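Side-chain contacts in beta-N-acetylglucosaminidase (Thermotoga maritima, PDB 3WO8), which probably hydrolyses terminal non-reducing N-acetyl-D-hexosamine residues from N-acetyl-beta-D-hexosaminides, as a family 3 glycoside hydrolase built on a TIM barrel: residues D241-R244 with E245-F249; G306-K310 with D311-R315. One frame throughout, in Å; residues are numbered along the deposited sequence.

Contact 1: D241-R244 with E245-F249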
loop_
_atom_site.group_PDB
_atom_site.type_symbol
_atom_site.label_atom_id
_atom_site.label_comp_id
_atom_site.label_asym_id
_atom_site.label_seq_id
_atom_site.Cartn_x
_atom_site.Cartn_y
_atom_site.Cartn_z
ATOM N N ASP B 241 17.214 -4.614 37.276
ATOM C CA ASP B 241 18.628 -4.374 37.579
ATOM C C ASP B 241 19.430 -3.948 36.361
ATOM O O ASP B 241 20.035 -2.883 36.382
ATOM C CB ASP B 241 19.267 -5.550 38.366
ATOM C CG ASP B 241 18.547 -5.813 39.737
ATOM O OD1 ASP B 241 17.847 -4.931 40.294
ATOM O OD2 ASP B 241 18.657 -6.935 40.244
ATOM N N VAL B 242 19.425 -4.737 35.294
ATOM C CA VAL B 242 20.160 -4.329 34.074
ATOM C C VAL B 242 19.505 -3.188 33.247
ATOM O O VAL B 242 20.224 -2.403 32.612
ATOM C CB VAL B 242 20.467 -5.517 33.154
ATOM C CG1 VAL B 242 19.209 -5.971 32.465
ATOM C CG2 VAL B 242 21.495 -5.150 32.098
ATOM N N LEU B 243 18.174 -3.077 33.240
ATOM C CA LEU B 243 17.529 -2.125 32.310
ATOM C C LEU B 243 17.113 -0.840 32.984
ATOM O O LEU B 243 17.537 0.248 32.572
ATOM C CB LEU B 243 16.334 -2.749 31.542
ATOM C CG LEU B 243 15.501 -1.840 30.596
ATOM C CD1 LEU B 243 16.342 -1.273 29.467
ATOM C CD2 LEU B 243 14.296 -2.537 30.010
ATOM N N ARG B 244 16.269 -0.954 33.998
ATOM C CA ARG B 244 15.767 0.241 34.687
ATOM C C ARG B 244 16.790 1.022 35.520
ATOM O O ARG B 244 16.642 2.249 35.673
ATOM C CB ARG B 244 14.643 -0.114 35.605
ATOM C CG ARG B 244 13.499 -0.746 34.873
ATOM C CD ARG B 244 12.362 0.208 34.788
ATOM N NE ARG B 244 11.204 -0.444 34.192
ATOM C CZ ARG B 244 10.497 0.036 33.184
ATOM N NH1 ARG B 244 10.828 1.175 32.623
ATOM N NH2 ARG B 244 9.447 -0.635 32.744
ATOM N N GLU B 245 17.798 0.320 36.052
ATOM C CA GLU B 245 18.835 0.924 36.917
ATOM C C GLU B 245 20.132 1.106 36.174
ATOM O O GLU B 245 20.597 2.235 35.991
ATOM C CB GLU B 245 19.085 0.105 38.204
ATOM C CG GLU B 245 17.828 -0.050 39.053
ATOM C CD GLU B 245 18.006 -0.825 40.350
ATOM O OE1 GLU B 245 18.879 -1.718 40.459
ATOM O OE2 GLU B 245 17.219 -0.549 41.272
ATOM N N LYS B 246 20.740 0.011 35.753
ATOM C CA LYS B 246 22.046 0.120 35.146
ATOM C C LYS B 246 21.999 1.015 33.895
ATOM O O LYS B 246 22.821 1.905 33.751
ATOM C CB LYS B 246 22.619 -1.247 34.824
ATOM C CG LYS B 246 24.097 -1.202 34.559
ATOM C CD LYS B 246 24.615 -2.577 34.195
ATOM C CE LYS B 246 26.131 -2.664 34.279
ATOM N NZ LYS B 246 26.809 -1.476 33.664
ATOM N N ILE B 247 21.024 0.799 33.015
ATOM C CA ILE B 247 20.943 1.563 31.758
ATOM C C ILE B 247 20.308 2.918 31.972
ATOM O O ILE B 247 20.770 3.918 31.418
ATOM C CB ILE B 247 20.130 0.823 30.678
ATOM C CG1 ILE B 247 21.023 -0.183 29.962
ATOM C CG2 ILE B 247 19.563 1.814 29.660
ATOM C CD1 ILE B 247 20.257 -1.296 29.280
ATOM N N GLY B 248 19.231 2.928 32.738
ATOM C CA GLY B 248 18.549 4.154 33.076
ATOM C C GLY B 248 17.116 4.272 32.630
ATOM O O GLY B 248 16.441 5.262 32.944
ATOM N N PHE B 249 16.634 3.250 31.930
ATOM C CA PHE B 249 15.429 3.368 31.145
ATOM C C PHE B 249 14.200 3.291 32.012
ATOM O O PHE B 249 13.964 2.262 32.614
ATOM C CB PHE B 249 15.396 2.258 30.090
ATOM C CG PHE B 249 14.130 2.247 29.282
ATOM C CD1 PHE B 249 13.866 3.269 28.392
ATOM C CD2 PHE B 249 13.184 1.253 29.459
ATOM C CE1 PHE B 249 12.691 3.304 27.684
ATOM C CE2 PHE B 249 12.004 1.281 28.763
ATOM C CZ PHE B 249 11.765 2.296 27.861
#
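Helix 236-247 of the TIM barrel runs out in widened, pi-type turns: Lys246 N reaches five residues back to Asp241 O (3.0 Å), Ile247 N makes only a weak bond to Val242 O, and Gly248 N binds Leu243 O at 3.2 Å. A second, six-residue bond to Leu243 O, from Phe249 N, closes the end of the helix; the two donors come from opposite faces of the carbonyl plane. Gly248 has a positive phi, at which a side chain would collide with the preceding carbonyl oxygen. This turn brings the chain back along Leu243, whose CG stands anti to the backbone N (chi1 176°) and whose CD1 packs against Phe249 CB (3.7 Å) and Ile247 CD1. Phe173 and Leu209 extend this apolar inner side. On the outer side, the Asp241 and Glu245 carboxylates run side by side, OD1 to OE1 3.4 Å, a like-charge approach that probably costs some stability. Arg244 bends at chi2 (-107°); its guanidinium and the Phe249 ring have planes 11° apart but cross obliquely, without stacking. NH2 donates to Asn282 OD1 and Gly280 O, NH1 to Gly251 O and, weakly, near the guanidinium plane, to Phe249 O. A leucine in place of Arg244 would probably leave these oxygens without this donor and the chain beyond the helix less firmly tied. Arg244 CA also makes a CA-H...O contact with Phe249 O, at 3.4 Å.

Contact 2: G306-K310 with D311-R315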
loop_
_atom_site.group_PDB
_atom_site.type_symbol
_atom_site.label_atom_id
_atom_site.label_comp_id
_atom_site.label_asym_id
_atom_site.label_seq_id
_atom_site.Cartn_x
_atom_site.Cartn_y
_atom_site.Cartn_z
ATOM N N GLY B 306 -2.349 -9.440 47.200
ATOM C CA GLY B 306 -1.098 -8.762 47.560
ATOM C C GLY B 306 0.109 -9.469 46.958
ATOM O O GLY B 306 1.240 -9.021 47.143
ATOM N N LYS B 307 -0.137 -10.560 46.217
ATOM C CA LYS B 307 0.912 -11.299 45.509
ATOM C C LYS B 307 1.505 -10.481 44.353
ATOM O O LYS B 307 2.481 -10.907 43.727
ATOM C CB LYS B 307 0.365 -12.623 44.963
ATOM C CG LYS B 307 0.506 -13.830 45.877
ATOM C CD LYS B 307 -0.659 -14.808 45.669
ATOM C CE LYS B 307 -0.234 -16.253 45.372
ATOM N NZ LYS B 307 0.305 -17.000 46.544
ATOM N N VAL B 308 0.904 -9.331 44.049
ATOM C CA VAL B 308 1.471 -8.401 43.076
ATOM C C VAL B 308 1.516 -7.010 43.650
ATOM O O VAL B 308 0.504 -6.480 44.103
ATOM C CB VAL B 308 0.657 -8.390 41.768
ATOM C CG1 VAL B 308 1.052 -7.242 40.855
ATOM C CG2 VAL B 308 0.887 -9.692 41.039
ATOM N N GLN B 309 2.689 -6.405 43.574
ATOM C CA GLN B 309 2.940 -5.133 44.251
ATOM C C GLN B 309 2.136 -4.012 43.615
ATOM O O GLN B 309 2.368 -3.644 42.475
ATOM C CB GLN B 309 4.432 -4.783 44.230
ATOM C CG GLN B 309 5.344 -5.977 44.476
ATOM C CD GLN B 309 6.821 -5.641 44.374
ATOM O OE1 GLN B 309 7.198 -4.474 44.221
ATOM N NE2 GLN B 309 7.670 -6.673 44.457
ATOM N N LYS B 310 1.205 -3.460 44.370
ATOM C CA LYS B 310 0.389 -2.343 43.906
ATOM C C LYS B 310 1.191 -1.131 43.395
ATOM O O LYS B 310 0.733 -0.427 42.497
ATOM C CB LYS B 310 -0.541 -1.893 45.034
ATOM C CG LYS B 310 -1.188 -0.528 44.831
ATOM C CD LYS B 310 -2.453 -0.398 45.667
ATOM C CE LYS B 310 -2.806 1.054 45.937
ATOM N NZ LYS B 310 -3.545 1.201 47.218
ATOM N N ASP B 311 2.355 -0.857 43.975
ATOM C CA ASP B 311 3.126 0.311 43.531
ATOM C C ASP B 311 3.433 0.178 42.039
ATOM O O ASP B 311 3.155 1.092 41.257
ATOM C CB ASP B 311 4.420 0.613 44.356
ATOM C CG ASP B 311 4.819 -0.497 45.338
ATOM O OD1 ASP B 311 3.958 -0.979 46.113
ATOM O OD2 ASP B 311 6.021 -0.849 45.358
ATOM N N LYS B 312 3.950 -0.987 41.654
ATOM C CA LYS B 312 4.365 -1.241 40.269
ATOM C C LYS B 312 3.209 -1.152 39.276
ATOM O O LYS B 312 3.369 -0.647 38.181
ATOM C CB LYS B 312 5.026 -2.612 40.169
ATOM C CG LYS B 312 6.128 -2.807 41.196
ATOM C CD LYS B 312 7.417 -3.346 40.594
ATOM C CE LYS B 312 8.618 -2.896 41.400
ATOM N NZ LYS B 312 9.858 -3.560 40.939
ATOM N N VAL B 313 2.044 -1.646 39.670
ATOM C CA VAL B 313 0.849 -1.582 38.837
ATOM C C VAL B 313 0.455 -0.137 38.546
ATOM O O VAL B 313 0.225 0.220 37.389
ATOM C CB VAL B 313 -0.317 -2.360 39.479
ATOM C CG1 VAL B 313 -1.626 -2.181 38.710
ATOM C CG2 VAL B 313 0.023 -3.837 39.513
ATOM N N GLU B 314 0.398 0.695 39.582
ATOM C CA GLU B 314 0.103 2.132 39.410
ATOM C C GLU B 314 1.212 2.911 38.705
ATOM O O GLU B 314 0.936 3.908 38.051
ATOM C CB GLU B 314 -0.188 2.808 40.749
ATOM C CG GLU B 314 -1.628 2.702 41.222
ATOM C CD GLU B 314 -1.846 3.456 42.532
ATOM O OE1 GLU B 314 -1.760 2.825 43.610
ATOM O OE2 GLU B 314 -2.075 4.690 42.491
ATOM N N ARG B 315 2.450 2.461 38.852
ATOM C CA ARG B 315 3.593 3.076 38.190
ATOM C C ARG B 315 3.540 2.783 36.707
ATOM O O ARG B 315 3.823 3.614 35.869
ATOM C CB ARG B 315 4.878 2.449 38.714
ATOM C CG ARG B 315 6.003 3.423 38.934
ATOM C CD ARG B 315 6.188 3.698 40.426
ATOM N NE ARG B 315 7.607 3.825 40.742
ATOM C CZ ARG B 315 8.475 2.811 40.810
ATOM N NH1 ARG B 315 9.744 3.074 41.095
ATOM N NH2 ARG B 315 8.096 1.548 40.600
#
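Helix 310-326 is capped by Gln309, at the N-cap; of the residues that follow, Asp311 brings OD2 to 4.0 Å from Gln309 OE1, both of them acceptors. The positive end of the helix would be expected to favour the charged form of this acid. Lys312 comes next, its backbone N weakly bonded to Gln309 O. Its side chain lies alongside that of Gln309, pointing the same way, and Lys312 CE lies 3.5 Å from Gln309 OE1, while NZ goes on to Asn278 O; the Asn278 side chain in turn accepts from Gln309 N. Val313 N also bonds weakly to Gln309 O, and its side chain completes a hydrophobic staple: Val313 CG2 meets Val308 CG1 at 3.8 Å, the two side chains crossing at about a right angle, and Leu303 of the preceding helix touches both valines. Glu314 N then makes a firmer, nearly straight bond to Lys310 O (3.1 Å, 175° at the hydrogen). The side chains of Lys310 and Glu314 run side by side, Lys310 extended with CG anti to its backbone N (chi1 165°). Lys310 NZ stays 4.3 Å from Glu314 OE1, beyond a salt bridge, and it is the methylene CE that comes close to this oxygen, at 3.1 Å.

Both contacts belong to the TIM-barrel domain and lie on the same side of the chain's centre, with their own centres about 19 Å apart; they do not touch, their nearest atoms being about 7 Å apart. Contact 1 comes first along the chain and ends helix 236-247, ahead of barrel strand 253-257; contact 2 follows the last barrel strand, 283-286, and helix 292-304, and begins helix 310-326. One is thus a helix exit and the other a helix entry. Helix 269-279 and the residues just after it connect them: Asn278 binds the 306-315 segment, while Gly280 and Asn282 accept from Arg244. Neighbouring helix ends of the barrel are in this way tied to one short piece of chain.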